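Local coordinates for protein iota-carrageenase (Alteromonas sp., PDB 1H80) that hydrolyses the beta-1,4 linkages inside iota-carrageenan, a sulfated galactan of red algal cell walls, with inversion of the anomeric configuration, at residues A[46-49]-A[50-53]; A[369-372]-A[373-376]. All coordinates share one frame; numbering follows the deposited sequence.

How the contacts relate
Both contacts are local, each a short run of backbone turning on itself, and they lie on opposite sides of the centre of this long parallel beta-helix. Contact 1, at the end of helix 39-50, leads into strand 56-60 among the first strands of the solenoid; contact 2 sits in the long loop between strands 364-366 and 399-401, far later in the chain. Their centres are 56 Å apart and their nearest atoms about 39 Å, so neither touches the other. The Ile49 side chain is about 10 Å from a bound sodium ion and the Tyr373 side chain about 14 Å from a bound calcium ion, too far for direct coordination in either case.

Contact 1: residues A[46-49]-A[50-53]; sequences INAI and SRKP
Ser50 N reaches back to Ile46 O at 2.9 Å, an i to i+4 bond with an N-H...O angle of 163°. The i+4 bond that follows, from Arg51 N to Asn47 O at 3.2 Å, is weak and shared with an equally weak i+3 one to Ala48 O at 3.4 Å. Lys52 N then takes Ile49 O at 3.0 Å, three residues back. The bonding thus tightens from i+4 to i+3 as the chain leaves the helix.

The van der Waals contacts are made chiefly by Arg51. Its CG lies 3.2 Å from Asn47 O, and a bend at chi3 (-79°) folds the guanidinium back over the last turn, one face resting on Ala48 CA and Asn47 O. NH2 comes to 3.4 Å from Ala48 CA.

Asn47 OD1 accepts from Gln43 NE2 within the same helix and from Lys73 NZ in the loop before strand 76-80. That lysine helps fasten the turn to the solenoid, as do Ser74, whose O takes a hydrogen bond from Ser50 OG, and Val76 of strand 76-80, on which Ile46 and Ile49 pack. This is the C-terminal end of a helix lying against the early strands of a pectate lyase-like, right-handed parallel beta-helix.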
ATOM      1  N   ILE A  46       1.651  26.163  -6.684  1.00 12.74           N
ATOM      2  CA  ILE A  46       0.466  25.615  -6.040  1.00 13.17           C
ATOM      3  C   ILE A  46      -0.294  26.708  -5.292  1.00 13.42           C
ATOM      4  O   ILE A  46      -1.509  26.833  -5.419  1.00 13.82           O
ATOM      5  CB  ILE A  46       0.864  24.490  -5.061  1.00 13.02           C
ATOM      6  CG1 ILE A  46       1.334  23.275  -5.860  1.00 13.57           C
ATOM      7  CG2 ILE A  46      -0.297  24.136  -4.146  1.00 14.15           C
ATOM      8  CD1 ILE A  46       2.023  22.228  -5.013  1.00 13.95           C
ATOM      9  N   ASN A  47       0.424  27.508  -4.513  1.00 13.23           N
ATOM     10  CA  ASN A  47      -0.219  28.570  -3.755  1.00 13.94           C
ATOM     11  C   ASN A  47      -0.913  29.576  -4.668  1.00 13.17           C
ATOM     12  O   ASN A  47      -2.041  29.993  -4.400  1.00 13.83           O
ATOM     13  CB  ASN A  47       0.806  29.293  -2.880  1.00 14.76           C
ATOM     14  CG  ASN A  47       1.363  28.409  -1.778  1.00 16.44           C
ATOM     15  OD1 ASN A  47       0.837  27.333  -1.500  1.00 16.23           O
ATOM     16  ND2 ASN A  47       2.432  28.871  -1.138  1.00 18.32           N
ATOM     17  N   ALA A  48      -0.238  29.959  -5.746  1.00 13.94           N
ATOM     18  CA  ALA A  48      -0.790  30.923  -6.690  1.00 14.23           C
ATOM     19  C   ALA A  48      -2.070  30.402  -7.330  1.00 14.36           C
ATOM     20  O   ALA A  48      -3.057  31.126  -7.447  1.00 15.50           O
ATOM     21  CB  ALA A  48       0.231  31.239  -7.767  1.00 14.48           C
ATOM     22  N   ILE A  49      -2.056  29.138  -7.730  1.00 13.81           N
ATOM     23  CA  ILE A  49      -3.228  28.553  -8.366  1.00 12.80           C
ATOM     24  C   ILE A  49      -4.389  28.406  -7.389  1.00 13.40           C
ATOM     25  O   ILE A  49      -5.534  28.710  -7.727  1.00 13.73           O
ATOM     26  CB  ILE A  49      -2.891  27.175  -8.980  1.00 12.95           C
ATOM     27  CG1 ILE A  49      -1.870  27.356 -10.105  1.00 13.92           C
ATOM     28  CG2 ILE A  49      -4.168  26.497  -9.492  1.00 13.55           C
ATOM     29  CD1 ILE A  49      -1.346  26.061 -10.673  1.00 14.61           C
ATOM     30  N   SER A  50      -4.101  27.960  -6.170  1.00 13.33           N
ATOM     31  CA  SER A  50      -5.161  27.763  -5.192  1.00 14.61           C
ATOM     32  C   SER A  50      -5.830  29.065  -4.763  1.00 15.50           C
ATOM     33  O   SER A  50      -6.956  29.050  -4.267  1.00 15.87           O
ATOM     34  CB  SER A  50      -4.626  27.024  -3.965  1.00 14.58           C
ATOM     35  OG  SER A  50      -5.703  26.572  -3.163  1.00 15.80           O
ATOM     36  N   ARG A  51      -5.140  30.187  -4.950  1.00 16.53           N
ATOM     37  CA  ARG A  51      -5.704  31.487  -4.597  1.00 18.80           C
ATOM     38  C   ARG A  51      -6.809  31.897  -5.569  1.00 18.97           C
ATOM     39  O   ARG A  51      -7.650  32.738  -5.245  1.00 19.86           O
ATOM     40  CB  ARG A  51      -4.617  32.568  -4.581  1.00 20.96           C
ATOM     41  CG  ARG A  51      -3.738  32.552  -3.340  1.00 24.76           C
ATOM     42  CD  ARG A  51      -2.934  33.842  -3.227  1.00 27.72           C
ATOM     43  NE  ARG A  51      -1.768  33.870  -4.106  1.00 30.17           N
ATOM     44  CZ  ARG A  51      -0.585  33.343  -3.798  1.00 30.72           C
ATOM     45  NH1 ARG A  51      -0.406  32.743  -2.629  1.00 32.06           N
ATOM     46  NH2 ARG A  51       0.423  33.426  -4.653  1.00 30.89           N
ATOM     47  N   LYS A  52      -6.807  31.305  -6.760  1.00 19.15           N
ATOM     48  CA  LYS A  52      -7.823  31.618  -7.764  1.00 19.50           C
ATOM     49  C   LYS A  52      -9.127  30.899  -7.414  1.00 19.98           C
ATOM     50  O   LYS A  52      -9.126  29.709  -7.098  1.00 18.47           O
ATOM     51  CB  LYS A  52      -7.357  31.172  -9.155  1.00 20.58           C
ATOM     52  CG  LYS A  52      -6.010  31.737  -9.589  1.00 22.75           C
ATOM     53  CD  LYS A  52      -6.051  33.248  -9.737  1.00 25.54           C
ATOM     54  CE  LYS A  52      -4.711  33.789 -10.205  1.00 27.17           C
ATOM     55  NZ  LYS A  52      -4.734  35.270 -10.373  1.00 30.04           N
ATOM     56  N   PRO A  53     -10.262  31.614  -7.478  1.00 20.84           N
ATOM     57  CA  PRO A  53     -11.576  31.042  -7.166  1.00 21.17           C
ATOM     58  C   PRO A  53     -11.874  29.705  -7.847  1.00 21.27           C
ATOM     59  O   PRO A  53     -12.378  28.777  -7.211  1.00 21.99           O
ATOM     60  CB  PRO A  53     -12.535  32.141  -7.610  1.00 21.61           C
ATOM     61  CG  PRO A  53     -11.768  33.379  -7.289  1.00 22.18           C
ATOM     62  CD  PRO A  53     -10.384  33.043  -7.815  1.00 21.73           C
TER

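Contact 2: residues A[369-372]-A[373-376]; sequences DQLD and YFST
Tyr373 lies back along the turn that precedes it, and its side chain can be followed outward from the backbone. CB sits 3.3 Å from Gln370 O, the same carbonyl oxygen that accepts the bond from Tyr373 N at 3.0 Å. With CG anti to its own carbonyl carbon (chi1 -70°), the ring is sent back toward the preceding residues. CG is 3.7 Å from Gln370 O, and CD2 returns to 3.3 Å from that oxygen while also passing near Gln370 CA. Farther out, CE2 has Asp369 O at 4.0 Å as its neighbour. The ring is oblique to both carbonyl oxygens. With an alanine here the backbone bond and the CB contact would remain, but loss of the ring would probably open a gap along the turn beside Gln370 O and the Asp369-Gln370 backbone.

Phe374 repeats the pattern one residue later. Its N bonds to Leu371 O at 3.1 Å, its CD2 lies as near Leu371 O as Tyr373 CD2 lies to Gln370 O, and CE2 meets Leu371 CD2 at 4.0 Å, the methyl lying at the ring edge and in its plane. Leu404 also packs on the buried Phe374 side chain. Ser375 N continues the series to Asp372 O at 3.2 Å.

Within the same loop Gln370 OE1 takes a bond from Lys367 N. Other loops hold the segment from outside: Asp372 OD1 bonds to Tyr451 OH, and Tyr373 O to His436 NE2. Three successive i to i+3 bonds give the stretch the pattern of a short 3-10-like run of overlapping turns, set in a long loop that joins strands 364-366 and 399-401 beside the late part of the beta-helix.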
ATOM      1  N   ASP A 369       6.716 -17.432   9.044  1.00 17.78           N
ATOM      2  CA  ASP A 369       5.583 -18.239   9.486  1.00 19.43           C
ATOM      3  C   ASP A 369       4.763 -18.828   8.343  1.00 18.79           C
ATOM      4  O   ASP A 369       3.683 -19.370   8.563  1.00 20.16           O
ATOM      5  CB  ASP A 369       4.673 -17.440  10.438  1.00 20.95           C
ATOM      6  CG  ASP A 369       3.920 -16.313   9.746  1.00 23.47           C
ATOM      7  OD1 ASP A 369       4.112 -16.098   8.533  1.00 24.23           O
ATOM      8  OD2 ASP A 369       3.123 -15.635  10.435  1.00 25.71           O
ATOM      9  N   GLN A 370       5.286 -18.725   7.124  1.00 17.64           N
ATOM     10  CA  GLN A 370       4.614 -19.278   5.954  1.00 16.79           C
ATOM     11  C   GLN A 370       5.446 -20.411   5.362  1.00 16.11           C
ATOM     12  O   GLN A 370       4.941 -21.223   4.593  1.00 15.53           O
ATOM     13  CB  GLN A 370       4.423 -18.205   4.877  1.00 16.61           C
ATOM     14  CG  GLN A 370       3.580 -17.018   5.305  1.00 16.99           C
ATOM     15  CD  GLN A 370       3.515 -15.948   4.235  1.00 17.45           C
ATOM     16  OE1 GLN A 370       4.496 -15.699   3.532  1.00 16.74           O
ATOM     17  NE2 GLN A 370       2.363 -15.293   4.117  1.00 18.32           N
ATOM     18  N   LEU A 371       6.723 -20.459   5.729  1.00 16.62           N
ATOM     19  CA  LEU A 371       7.637 -21.472   5.201  1.00 16.52           C
ATOM     20  C   LEU A 371       7.215 -22.916   5.417  1.00 16.53           C
ATOM     21  O   LEU A 371       7.536 -23.783   4.603  1.00 16.80           O
ATOM     22  CB  LEU A 371       9.037 -21.277   5.780  1.00 15.91           C
ATOM     23  CG  LEU A 371       9.748 -19.965   5.448  1.00 16.18           C
ATOM     24  CD1 LEU A 371      11.132 -19.977   6.082  1.00 16.56           C
ATOM     25  CD2 LEU A 371       9.851 -19.791   3.937  1.00 15.97           C
ATOM     26  N   ASP A 372       6.500 -23.180   6.503  1.00 16.97           N
ATOM     27  CA  ASP A 372       6.070 -24.539   6.792  1.00 17.47           C
ATOM     28  C   ASP A 372       5.032 -25.043   5.797  1.00 16.87           C
ATOM     29  O   ASP A 372       4.769 -26.239   5.717  1.00 17.32           O
ATOM     30  CB  ASP A 372       5.525 -24.626   8.219  1.00 18.03           C
ATOM     31  CG  ASP A 372       6.608 -24.436   9.273  1.00 20.08           C
ATOM     32  OD1 ASP A 372       7.787 -24.237   8.901  1.00 19.07           O
ATOM     33  OD2 ASP A 372       6.278 -24.488  10.477  1.00 21.21           O
ATOM     34  N   TYR A 373       4.443 -24.133   5.027  1.00 16.44           N
ATOM     35  CA  TYR A 373       3.454 -24.548   4.048  1.00 16.34           C
ATOM     36  C   TYR A 373       4.093 -25.199   2.825  1.00 16.53           C
ATOM     37  O   TYR A 373       3.398 -25.654   1.922  1.00 16.17           O
ATOM     38  CB  TYR A 373       2.578 -23.358   3.649  1.00 17.58           C
ATOM     39  CG  TYR A 373       1.662 -22.931   4.771  1.00 18.45           C
ATOM     40  CD1 TYR A 373       0.708 -23.810   5.287  1.00 20.14           C
ATOM     41  CD2 TYR A 373       1.771 -21.664   5.344  1.00 20.58           C
ATOM     42  CE1 TYR A 373      -0.113 -23.441   6.350  1.00 21.16           C
ATOM     43  CE2 TYR A 373       0.952 -21.284   6.408  1.00 21.27           C
ATOM     44  CZ  TYR A 373       0.016 -22.180   6.905  1.00 22.01           C
ATOM     45  OH  TYR A 373      -0.780 -21.815   7.967  1.00 23.79           O
ATOM     46  N   PHE A 374       5.422 -25.256   2.806  1.00 15.64           N
ATOM     47  CA  PHE A 374       6.125 -25.897   1.698  1.00 16.73           C
ATOM     48  C   PHE A 374       6.158 -27.407   1.916  1.00 17.30           C
ATOM     49  O   PHE A 374       6.562 -28.160   1.033  1.00 17.27           O
ATOM     50  CB  PHE A 374       7.563 -25.384   1.596  1.00 16.97           C
ATOM     51  CG  PHE A 374       7.696 -24.078   0.869  1.00 17.51           C
ATOM     52  CD1 PHE A 374       7.237 -23.945  -0.438  1.00 18.04           C
ATOM     53  CD2 PHE A 374       8.292 -22.986   1.485  1.00 17.65           C
ATOM     54  CE1 PHE A 374       7.373 -22.737  -1.124  1.00 18.18           C
ATOM     55  CE2 PHE A 374       8.434 -21.773   0.810  1.00 17.32           C
ATOM     56  CZ  PHE A 374       7.973 -21.650  -0.496  1.00 17.61           C
ATOM     57  N   SER A 375       5.717 -27.844   3.091  1.00 17.66           N
ATOM     58  CA  SER A 375       5.735 -29.264   3.433  1.00 18.55           C
ATOM     59  C   SER A 375       5.066 -30.191   2.421  1.00 19.14           C
ATOM     60  O   SER A 375       5.469 -31.346   2.276  1.00 19.77           O
ATOM     61  CB  SER A 375       5.095 -29.483   4.807  1.00 18.28           C
ATOM     62  OG  SER A 375       3.710 -29.186   4.784  1.00 19.00           O
ATOM     63  N   THR A 376       4.059 -29.692   1.713  1.00 19.12           N
ATOM     64  CA  THR A 376       3.339 -30.516   0.748  1.00 19.34           C
ATOM     65  C   THR A 376       3.943 -30.605  -0.650  1.00 19.93           C
ATOM     66  O   THR A 376       3.977 -31.683  -1.246  1.00 21.81           O
ATOM     67  CB  THR A 376       1.878 -30.040   0.591  1.00 19.39           C
ATOM     68  OG1 THR A 376       1.865 -28.670   0.163  1.00 19.33           O
ATOM     69  CG2 THR A 376       1.133 -30.169   1.909  1.00 19.53           C
TER